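Local coordinates for protein glycoside hydrolase family 31 (Trueperella pyogenes, PDB 5I0F) that breaks down cycloalternan, a cyclic glucose tetrasaccharide, as a family 31 glycoside hydrolase working through a covalent glycosyl-enzyme intermediate, at residues A[9-14]-A[69-74]; A[391-396]-A[429-434]; A[414-419]-A[475-480]. All coordinates share one frame; numbering follows the deposited sequence.

Contact 1: residues A[9-14]-A[69-74]; sequences IEHPYA and AALLAG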
loop_
_atom_site.group_PDB
_atom_site.type_symbol
_atom_site.label_atom_id
_atom_site.label_comp_id
_atom_site.label_asym_id
_atom_site.label_seq_id
_atom_site.Cartn_x
_atom_site.Cartn_y
_atom_site.Cartn_z
ATOM N N ILE A 9 18.524 5.126 -8.876
ATOM C CA ILE A 9 17.973 3.900 -8.291
ATOM C C ILE A 9 16.456 3.833 -8.562
ATOM O O ILE A 9 15.870 2.740 -8.603
ATOM C CB ILE A 9 18.301 3.812 -6.783
ATOM C CG1 ILE A 9 17.973 2.419 -6.208
ATOM C CG2 ILE A 9 17.611 4.916 -5.995
ATOM C CD1 ILE A 9 18.476 2.246 -4.781
ATOM N N GLU A 10 15.850 5.002 -8.751
ATOM C CA GLU A 10 14.419 5.143 -9.122
ATOM C C GLU A 10 13.491 4.816 -7.943
ATOM O O GLU A 10 12.390 4.284 -8.111
ATOM C CB GLU A 10 14.056 4.389 -10.411
ATOM C CG GLU A 10 14.891 4.872 -11.595
ATOM C CD GLU A 10 14.563 4.173 -12.904
ATOM O OE1 GLU A 10 13.567 4.553 -13.570
ATOM O OE2 GLU A 10 15.296 3.232 -13.280
ATOM N N HIS A 11 13.958 5.146 -6.749
ATOM C CA HIS A 11 13.088 5.299 -5.567
ATOM C C HIS A 11 12.141 6.465 -5.947
ATOM O O HIS A 11 12.606 7.487 -6.405
ATOM C CB HIS A 11 13.979 5.601 -4.352
ATOM C CG HIS A 11 13.263 5.720 -3.040
ATOM N ND1 HIS A 11 12.265 6.633 -2.830
ATOM C CD2 HIS A 11 13.494 5.144 -1.836
ATOM C CE1 HIS A 11 11.829 6.547 -1.582
ATOM N NE2 HIS A 11 12.574 5.657 -0.950
ATOM N N PRO A 12 10.808 6.320 -5.776
ATOM C CA PRO A 12 9.934 7.404 -6.285
ATOM C C PRO A 12 10.051 8.765 -5.600
ATOM O O PRO A 12 9.578 9.760 -6.149
ATOM C CB PRO A 12 8.521 6.834 -6.130
ATOM C CG PRO A 12 8.646 5.696 -5.170
ATOM C CD PRO A 12 10.030 5.138 -5.375
ATOM N N TYR A 13 10.626 8.813 -4.400
ATOM C CA TYR A 13 10.759 10.040 -3.641
ATOM C C TYR A 13 12.193 10.427 -3.253
ATOM O O TYR A 13 12.378 11.333 -2.462
ATOM C CB TYR A 13 9.891 9.926 -2.381
ATOM C CG TYR A 13 8.419 9.693 -2.657
ATOM C CD1 TYR A 13 7.592 10.719 -3.150
ATOM C CD2 TYR A 13 7.827 8.450 -2.396
ATOM C CE1 TYR A 13 6.236 10.501 -3.389
ATOM C CE2 TYR A 13 6.482 8.227 -2.631
ATOM C CZ TYR A 13 5.683 9.239 -3.135
ATOM O OH TYR A 13 4.334 8.954 -3.345
ATOM N N ALA A 14 13.202 9.753 -3.803
ATOM C CA ALA A 14 14.578 10.016 -3.407
ATOM C C ALA A 14 15.480 9.892 -4.620
ATOM O O ALA A 14 15.168 9.167 -5.580
ATOM C CB ALA A 14 15.030 9.063 -2.322
ATOM N N ALA A 69 19.534 10.135 1.758
ATOM C CA ALA A 69 20.180 9.048 2.524
ATOM C C ALA A 69 19.179 8.277 3.381
ATOM O O ALA A 69 19.184 7.043 3.388
ATOM C CB ALA A 69 21.279 9.600 3.423
ATOM N N ALA A 70 18.328 9.019 4.097
ATOM C CA ALA A 70 17.320 8.413 4.965
ATOM C C ALA A 70 16.349 7.542 4.177
ATOM O O ALA A 70 16.118 6.377 4.525
ATOM C CB ALA A 70 16.552 9.483 5.733
ATOM N N LEU A 71 15.794 8.118 3.107
ATOM C CA LEU A 71 14.797 7.425 2.297
ATOM C C LEU A 71 15.340 6.149 1.652
ATOM O O LEU A 71 14.651 5.137 1.638
ATOM C CB LEU A 71 14.205 8.355 1.239
ATOM C CG LEU A 71 13.165 9.373 1.751
ATOM C CD1 LEU A 71 12.813 10.392 0.679
ATOM C CD2 LEU A 71 11.889 8.696 2.229
ATOM N N LEU A 72 16.573 6.182 1.145
ATOM C CA LEU A 72 17.143 4.988 0.504
ATOM C C LEU A 72 17.353 3.824 1.493
ATOM O O LEU A 72 17.276 2.676 1.089
ATOM C CB LEU A 72 18.431 5.321 -0.277
ATOM C CG LEU A 72 18.283 6.335 -1.418
ATOM C CD1 LEU A 72 19.636 6.687 -2.029
ATOM C CD2 LEU A 72 17.349 5.815 -2.493
ATOM N N ALA A 73 17.567 4.119 2.778
ATOM C CA ALA A 73 17.560 3.084 3.835
ATOM C C ALA A 73 16.160 2.705 4.382
ATOM O O ALA A 73 16.078 2.041 5.412
ATOM C CB ALA A 73 18.456 3.521 4.987
ATOM N N GLY A 74 15.075 3.111 3.721
ATOM C CA GLY A 74 13.718 2.787 4.183
ATOM C C GLY A 74 13.005 3.814 5.038
ATOM O O GLY A 74 11.892 3.558 5.517
HETATM O O HOH W 1 12.073 5.228 1.811
#

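Contact 2: residues A[391-396]-A[429-434]; sequences LQKTDD and WWFPNA. With CA (calcium ion), chain I; GLC (alpha-D-glucopyranose), chain B; BGC (beta-D-glucopyranose), chain C.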
loop_
_atom_site.group_PDB
_atom_site.type_symbol
_atom_site.label_atom_id
_atom_site.label_comp_id
_atom_site.label_asym_id
_atom_site.label_seq_id
_atom_site.Cartn_x
_atom_site.Cartn_y
_atom_site.Cartn_z
ATOM N N LEU A 391 8.520 -12.195 -3.840
ATOM C CA LEU A 391 9.971 -12.114 -3.966
ATOM C C LEU A 391 10.577 -13.498 -3.724
ATOM O O LEU A 391 10.020 -14.314 -2.992
ATOM C CB LEU A 391 10.589 -11.125 -2.980
ATOM C CG LEU A 391 10.259 -9.633 -3.210
ATOM C CD1 LEU A 391 10.729 -8.781 -2.041
ATOM C CD2 LEU A 391 10.876 -9.130 -4.511
ATOM N N GLN A 392 11.734 -13.741 -4.332
ATOM C CA GLN A 392 12.435 -15.008 -4.174
ATOM C C GLN A 392 13.834 -14.636 -3.723
ATOM O O GLN A 392 14.614 -14.084 -4.525
ATOM C CB GLN A 392 12.484 -15.767 -5.492
ATOM C CG GLN A 392 13.189 -17.117 -5.403
ATOM C CD GLN A 392 12.337 -18.211 -4.775
ATOM O OE1 GLN A 392 11.207 -18.449 -5.197
ATOM N NE2 GLN A 392 12.890 -18.904 -3.796
ATOM N N LYS A 393 14.140 -14.907 -2.459
ATOM C CA LYS A 393 15.456 -14.578 -1.916
ATOM C C LYS A 393 16.565 -15.235 -2.735
ATOM O O LYS A 393 16.383 -16.316 -3.282
ATOM C CB LYS A 393 15.602 -15.024 -0.470
ATOM C CG LYS A 393 14.775 -14.276 0.561
ATOM C CD LYS A 393 14.967 -14.918 1.931
ATOM C CE LYS A 393 14.478 -14.015 3.059
ATOM N NZ LYS A 393 14.761 -14.562 4.415
ATOM N N THR A 394 17.713 -14.570 -2.783
ATOM C CA THR A 394 18.915 -15.103 -3.398
ATOM C C THR A 394 20.148 -14.947 -2.479
ATOM O O THR A 394 21.246 -14.772 -2.977
ATOM C CB THR A 394 19.211 -14.373 -4.726
ATOM O OG1 THR A 394 19.402 -12.980 -4.459
ATOM C CG2 THR A 394 18.066 -14.534 -5.705
ATOM N N ASP A 395 19.986 -15.027 -1.163
ATOM C CA ASP A 395 21.152 -14.957 -0.238
ATOM C C ASP A 395 22.126 -16.092 -0.601
ATOM O O ASP A 395 21.710 -17.207 -0.947
ATOM C CB ASP A 395 20.790 -15.137 1.258
ATOM C CG ASP A 395 19.577 -14.304 1.738
ATOM O OD1 ASP A 395 18.822 -13.723 0.923
ATOM O OD2 ASP A 395 19.374 -14.260 2.980
ATOM N N ASP A 396 23.421 -15.812 -0.509
ATOM C CA ASP A 396 24.450 -16.860 -0.633
ATOM C C ASP A 396 24.359 -18.014 0.409
ATOM O O ASP A 396 24.898 -19.104 0.159
ATOM C CB ASP A 396 25.859 -16.236 -0.622
ATOM C CG ASP A 396 26.104 -15.325 0.581
ATOM O OD1 ASP A 396 25.306 -15.334 1.544
ATOM O OD2 ASP A 396 27.104 -14.580 0.572
ATOM N N TRP A 429 14.976 -1.888 0.372
ATOM C CA TRP A 429 15.694 -2.162 1.609
ATOM C C TRP A 429 15.258 -3.510 2.212
ATOM O O TRP A 429 16.060 -4.189 2.826
ATOM C CB TRP A 429 15.475 -1.008 2.620
ATOM C CG TRP A 429 14.022 -0.694 2.901
ATOM C CD1 TRP A 429 13.226 -1.277 3.846
ATOM C CD2 TRP A 429 13.190 0.263 2.208
ATOM N NE1 TRP A 429 11.941 -0.741 3.788
ATOM C CE2 TRP A 429 11.897 0.209 2.804
ATOM C CE3 TRP A 429 13.413 1.162 1.151
ATOM C CZ2 TRP A 429 10.824 1.010 2.370
ATOM C CZ3 TRP A 429 12.338 1.984 0.727
ATOM C CH2 TRP A 429 11.061 1.889 1.338
ATOM N N TRP A 430 13.998 -3.896 2.012
ATOM C CA TRP A 430 13.456 -5.156 2.558
ATOM C C TRP A 430 13.609 -6.249 1.508
ATOM O O TRP A 430 13.189 -6.057 0.368
ATOM C CB TRP A 430 11.985 -4.930 2.875
ATOM C CG TRP A 430 11.282 -5.939 3.733
ATOM C CD1 TRP A 430 11.749 -6.552 4.861
ATOM C CD2 TRP A 430 9.930 -6.375 3.564
ATOM N NE1 TRP A 430 10.778 -7.379 5.380
ATOM C CE2 TRP A 430 9.652 -7.290 4.608
ATOM C CE3 TRP A 430 8.935 -6.099 2.619
ATOM C CZ2 TRP A 430 8.413 -7.923 4.738
ATOM C CZ3 TRP A 430 7.699 -6.714 2.749
ATOM C CH2 TRP A 430 7.447 -7.625 3.800
ATOM N N PHE A 431 14.183 -7.389 1.889
ATOM C CA PHE A 431 14.510 -8.480 0.955
ATOM C C PHE A 431 15.392 -7.923 -0.176
ATOM O O PHE A 431 15.062 -8.067 -1.351
ATOM C CB PHE A 431 13.249 -9.147 0.367
ATOM C CG PHE A 431 12.491 -10.035 1.331
ATOM C CD1 PHE A 431 11.849 -9.510 2.449
ATOM C CD2 PHE A 431 12.354 -11.399 1.073
ATOM C CE1 PHE A 431 11.131 -10.329 3.320
ATOM C CE2 PHE A 431 11.631 -12.224 1.934
ATOM C CZ PHE A 431 11.042 -11.693 3.076
ATOM N N PRO A 432 16.515 -7.275 0.189
ATOM C CA PRO A 432 17.361 -6.634 -0.821
ATOM C C PRO A 432 17.929 -7.652 -1.835
ATOM O O PRO A 432 18.273 -8.781 -1.461
ATOM C CB PRO A 432 18.474 -5.979 0.019
ATOM C CG PRO A 432 18.554 -6.790 1.258
ATOM C CD PRO A 432 17.154 -7.275 1.523
ATOM N N ASN A 433 17.921 -7.279 -3.117
ATOM C CA ASN A 433 18.450 -8.114 -4.217
ATOM C C ASN A 433 17.679 -9.399 -4.531
ATOM O O ASN A 433 18.123 -10.220 -5.347
ATOM C CB ASN A 433 19.938 -8.427 -3.982
ATOM C CG ASN A 433 20.791 -7.170 -3.901
ATOM O OD1 ASN A 433 21.585 -7.006 -2.969
ATOM N ND2 ASN A 433 20.639 -6.273 -4.880
ATOM N N ALA A 434 16.507 -9.578 -3.926
ATOM C CA ALA A 434 15.645 -10.708 -4.265
ATOM C C ALA A 434 15.142 -10.617 -5.714
ATOM O O ALA A 434 15.050 -9.520 -6.283
ATOM C CB ALA A 434 14.460 -10.752 -3.306
HETATM CA CA CA I . 26.914 -14.277 3.394
HETATM C C1 GLC B . 9.570 -4.231 8.844
HETATM C C2 GLC B . 8.048 -4.398 8.827
HETATM C C3 GLC B . 7.583 -4.951 7.486
HETATM C C4 GLC B . 8.053 -4.033 6.368
HETATM C C5 GLC B . 9.581 -3.959 6.445
HETATM C C6 GLC B . 10.193 -3.087 5.362
HETATM O O2 GLC B . 7.651 -5.252 9.903
HETATM O O3 GLC B . 6.150 -5.047 7.480
HETATM O O4 GLC B . 7.603 -4.527 5.091
HETATM O O5 GLC B . 10.001 -3.451 7.726
HETATM O O6 GLC B . 9.935 -1.692 5.586
HETATM C C2 BGC C . 3.582 -6.567 6.955
HETATM C C3 BGC C . 3.522 -6.916 8.453
HETATM C C4 BGC C . 4.174 -8.277 8.678
HETATM C C5 BGC C . 5.603 -8.302 8.114
HETATM C C6 BGC C . 6.139 -9.727 8.175
HETATM C C1 BGC C . 4.541 -7.371 6.041
HETATM O O2 BGC C . 3.206 -5.238 6.541
HETATM O O3 BGC C . 2.167 -6.907 8.910
HETATM O O4 BGC C . 4.196 -8.596 10.083
HETATM O O5 BGC C . 5.712 -7.812 6.753
HETATM O O6 BGC C . 7.537 -9.756 7.870
HETATM O O HOH W 2 17.496 -11.921 -1.732
HETATM O O HOH W 3 25.358 -15.324 4.802
#

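Contact 3: residues A[414-419]-A[475-480]; sequences HVVKEP and SDLRYE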
loop_
_atom_site.group_PDB
_atom_site.type_symbol
_atom_site.label_atom_id
_atom_site.label_comp_id
_atom_site.label_asym_id
_atom_site.label_seq_id
_atom_site.Cartn_x
_atom_site.Cartn_y
_atom_site.Cartn_z
ATOM N N HIS A 414 9.706 -16.473 -16.108
ATOM C CA HIS A 414 8.675 -15.707 -15.443
ATOM C C HIS A 414 9.247 -14.853 -14.306
ATOM O O HIS A 414 8.761 -14.922 -13.164
ATOM C CB HIS A 414 7.560 -16.641 -14.924
ATOM C CG HIS A 414 6.938 -17.497 -15.988
ATOM N ND1 HIS A 414 6.439 -16.980 -17.165
ATOM C CD2 HIS A 414 6.720 -18.833 -16.045
ATOM C CE1 HIS A 414 5.949 -17.960 -17.903
ATOM N NE2 HIS A 414 6.093 -19.094 -17.241
ATOM N N VAL A 415 10.220 -13.993 -14.637
ATOM C CA VAL A 415 10.810 -13.045 -13.671
ATOM C C VAL A 415 10.771 -11.657 -14.261
ATOM O O VAL A 415 10.991 -11.496 -15.464
ATOM C CB VAL A 415 12.297 -13.350 -13.310
ATOM C CG1 VAL A 415 12.386 -14.506 -12.357
ATOM C CG2 VAL A 415 13.164 -13.596 -14.560
ATOM N N VAL A 416 10.497 -10.649 -13.445
ATOM C CA VAL A 416 10.668 -9.250 -13.905
ATOM C C VAL A 416 12.134 -9.052 -14.356
ATOM O O VAL A 416 13.056 -9.512 -13.681
ATOM C CB VAL A 416 10.269 -8.223 -12.831
ATOM C CG1 VAL A 416 10.406 -6.795 -13.361
ATOM C CG2 VAL A 416 8.822 -8.472 -12.393
ATOM N N LYS A 417 12.336 -8.397 -15.500
ATOM C CA LYS A 417 13.677 -8.226 -16.068
ATOM C C LYS A 417 14.165 -6.790 -16.103
ATOM O O LYS A 417 13.384 -5.875 -16.222
ATOM C CB LYS A 417 13.700 -8.840 -17.465
ATOM C CG LYS A 417 13.647 -10.348 -17.365
ATOM C CD LYS A 417 13.435 -11.054 -18.685
ATOM C CE LYS A 417 13.102 -12.508 -18.409
ATOM N NZ LYS A 417 13.467 -13.332 -19.569
ATOM N N GLU A 418 15.477 -6.609 -15.982
ATOM C CA GLU A 418 16.124 -5.327 -16.283
ATOM C C GLU A 418 16.087 -5.118 -17.829
ATOM O O GLU A 418 15.885 -6.090 -18.605
ATOM C CB GLU A 418 17.594 -5.282 -15.765
ATOM C CG GLU A 418 17.898 -5.734 -14.324
ATOM C CD GLU A 418 17.708 -4.715 -13.186
ATOM O OE1 GLU A 418 17.273 -3.565 -13.424
ATOM O OE2 GLU A 418 17.996 -5.112 -11.989
ATOM N N PRO A 419 16.310 -3.867 -18.297
ATOM C CA PRO A 419 16.315 -3.651 -19.757
ATOM C C PRO A 419 17.253 -4.564 -20.552
ATOM O O PRO A 419 16.888 -4.941 -21.653
ATOM C CB PRO A 419 16.669 -2.163 -19.918
ATOM C CG PRO A 419 17.006 -1.668 -18.562
ATOM C CD PRO A 419 16.428 -2.605 -17.554
ATOM N N SER A 475 11.802 2.515 -14.548
ATOM C CA SER A 475 10.859 2.809 -15.617
ATOM C C SER A 475 11.035 1.868 -16.828
ATOM O O SER A 475 10.090 1.679 -17.592
ATOM C CB SER A 475 11.010 4.280 -16.056
ATOM O OG SER A 475 12.232 4.433 -16.767
ATOM N N ASP A 476 12.227 1.277 -16.975
ATOM C CA ASP A 476 12.587 0.472 -18.154
ATOM C C ASP A 476 12.637 -1.034 -17.874
ATOM O O ASP A 476 13.090 -1.806 -18.719
ATOM C CB ASP A 476 13.907 0.944 -18.777
ATOM C CG ASP A 476 15.001 1.243 -17.736
ATOM O OD1 ASP A 476 14.773 1.132 -16.479
ATOM O OD2 ASP A 476 16.099 1.646 -18.197
ATOM N N LEU A 477 12.134 -1.458 -16.709
ATOM C CA LEU A 477 11.966 -2.883 -16.436
ATOM C C LEU A 477 11.055 -3.494 -17.516
ATOM O O LEU A 477 10.301 -2.772 -18.144
ATOM C CB LEU A 477 11.393 -3.108 -15.032
ATOM C CG LEU A 477 12.193 -2.581 -13.826
ATOM C CD1 LEU A 477 11.547 -3.062 -12.532
ATOM C CD2 LEU A 477 13.658 -2.950 -13.873
ATOM N N ARG A 478 11.155 -4.804 -17.735
ATOM C CA ARG A 478 10.408 -5.502 -18.773
ATOM C C ARG A 478 9.532 -6.592 -18.169
ATOM O O ARG A 478 10.001 -7.427 -17.375
ATOM C CB ARG A 478 11.366 -6.158 -19.774
ATOM C CG ARG A 478 12.356 -5.200 -20.416
ATOM C CD ARG A 478 13.216 -5.941 -21.433
ATOM N NE ARG A 478 14.108 -5.046 -22.194
ATOM C CZ ARG A 478 13.728 -4.244 -23.195
ATOM N NH1 ARG A 478 14.629 -3.468 -23.802
ATOM N NH2 ARG A 478 12.464 -4.200 -23.600
ATOM N N TYR A 479 8.280 -6.608 -18.595
ATOM C CA TYR A 479 7.302 -7.599 -18.175
ATOM C C TYR A 479 6.876 -8.422 -19.390
ATOM O O TYR A 479 6.858 -7.928 -20.529
ATOM C CB TYR A 479 6.091 -6.912 -17.560
ATOM C CG TYR A 479 6.335 -6.271 -16.204
ATOM C CD1 TYR A 479 6.875 -4.991 -16.087
ATOM C CD2 TYR A 479 5.995 -6.936 -15.038
ATOM C CE1 TYR A 479 7.093 -4.407 -14.834
ATOM C CE2 TYR A 479 6.184 -6.359 -13.791
ATOM C CZ TYR A 479 6.724 -5.091 -13.684
ATOM O OH TYR A 479 6.907 -4.579 -12.409
ATOM N N GLU A 480 6.487 -9.667 -19.143
ATOM C CA GLU A 480 6.054 -10.564 -20.198
ATOM C C GLU A 480 4.751 -10.146 -20.848
ATOM O O GLU A 480 4.467 -10.581 -21.943
ATOM C CB GLU A 480 5.909 -11.993 -19.674
ATOM C CG GLU A 480 7.248 -12.656 -19.429
ATOM C CD GLU A 480 7.113 -14.087 -18.974
ATOM O OE1 GLU A 480 6.515 -14.335 -17.902
ATOM O OE2 GLU A 480 7.620 -14.979 -19.673
#

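Contact 1: residues A[9-14]-A[69-74]
Leu72 and Leu71, on the last turn of helix 66-72, meet the loop 9-14 mainly through apolar groups. One methyl does most of the work for Leu72: its CD2 lies 3.6 Å from Ile9 CG2, where the two side chains run antiparallel alongside each other, and it also touches His11 CB and Ala14 CB. Leu71 packs closer to its backbone, with its CB 3.7 Å from Ala14 CB, while its CD1 reaches the carbonyl of Tyr13.

The polar link is a bridging water that gives a proton to Leu71 O at 2.6 Å and lies 2.8 Å from His11 NE2, at the edge of the ring and in its plane. His11 ND1 accepts from Tyr13 N at 3.1 Å, again in the ring plane. Bonds at both ring nitrogens thus fix the rotation of the imidazole, which is swung toward the helix with CG anti to the backbone N (chi1 -177°). Leu71 O also receives Gly74 N (2.9 Å) in the Schellman motif that ends the helix.

In the N-terminal domain, the contact pins the loop between strands 2-3 and 20-21 against the helix joining strands 54-62 and 91-97. Trp473 and Phe197 meet the His11 ring, and Tyr13 OH bonds Asp193 on strand 191-194.

Contact 2: residues A[391-396]-A[429-434]
Thr394 and Pro432 are joined by a water: Thr394 N donates to it at 2.9 Å, it donates to Pro432 O at 3.2 Å, and a weaker bond runs to Asp395 OD1. Both segments belong to the TIM barrel of family 31, where 391-396 follows strand 383-388, and the loop segment 429-434 lies further along the same excursion, which ends at strand 463-466. A type II turn from Phe431 to Ala434 presents the carbonyl groups of Pro432 and Asn433 to Thr394. The Thr394 hydroxyl, set between its own backbone N and carbonyl carbon (chi1 60°), comes alongside Asn433 O, at best a weak bond.

Apart from these polar links, the contact is apolar. Leu391 CD1 presses on Phe431 CB at 3.5 Å, and Leu391 CB meets Ala434 CB. Lys393 runs extended and obliquely past the Phe431 ring, its CE 3.5 Å from Phe431 CE2, before its ammonium reaches the backbone oxygen of Glu335. Leucine and lysine thus flank phenylalanine, which in turn props the next residue, with Phe431 CD1 against one face of the Trp430 indole.

The opposite face of Trp430 belongs to the glycan pocket, where O4 of an alpha-glucose sits almost centrally over the six-membered ring, and so to one side of the indole as a whole, 3.2 Å from Trp430 CZ3. The packing of 391-396 on Phe431 therefore backs a sugar-binding wall. Trp429 turns its ring edge to the same glucose: Trp429 NE1 donates to O6 at 2.9 Å, almost straight at 171° and in the indole plane.

Contact 3: residues A[414-419]-A[475-480]
His414 and Glu480 form a short, straight hydrogen bond, ND1 to OE1 at 2.7 Å with an N-H...O angle of 178°. The oxygen lies in the imidazole plane and receives the proton on its syn lone pair, although ring and carboxylate are turned 58° from each other. Glu480 reaches the histidine with a chain extended beyond CG, and the two side chains cross at about a right angle.

Arg478 is likewise stretched from CG to NE. This carries the guanidinium past Glu418 to Pro419, where NE gives its proton to the carbonyl O at 2.8 Å and in the guanidinium plane; NH1 adds a weak bond to the same oxygen. Between these two ends lies a single antiparallel bridge, in which Lys417 and Arg478 form a hydrogen-bonded pair through both backbone N-H groups. It ties the excursion after helix 400-412 to the loop that follows barrel strand 463-466.

Val416 points its CG1 at one face of the Tyr479 ring, off-centre, while CG2 lies 3.7 Å from Tyr479 CE2; CG1 also meets Leu477 CD1 at 4.0 Å. Glu418 bends at chi2 (-84°), bringing OE1 alongside Leu477 CD2; that carboxylate forms a salt bridge with Arg427. Pro419 CG rests 3.5 Å from Asp476 OD2, the oxygen through which that carboxylate forms a salt bridge with Arg7.

Contact 2 is the most buried of the three and alone reaches bound sugar; contacts 1 and 3 are only partly buried. Contacts 2 and 3 share the long excursion between barrel strands 383-388 and 463-466: contact 2 folds it back on itself, contact 3 fastens it to the loop beyond strand 463-466. Contact 1 belongs to the N-terminal domain yet touches both others, Gly74 packing on Trp429 and Glu10 OE1 probably bonding Ser475 N. Their chemistry differs accordingly: leucine methyls and a bridging water in contact 1, aliphatic-aromatic packing behind the glycan pocket in contact 2, and direct backbone and charged-group hydrogen bonds in contact 3.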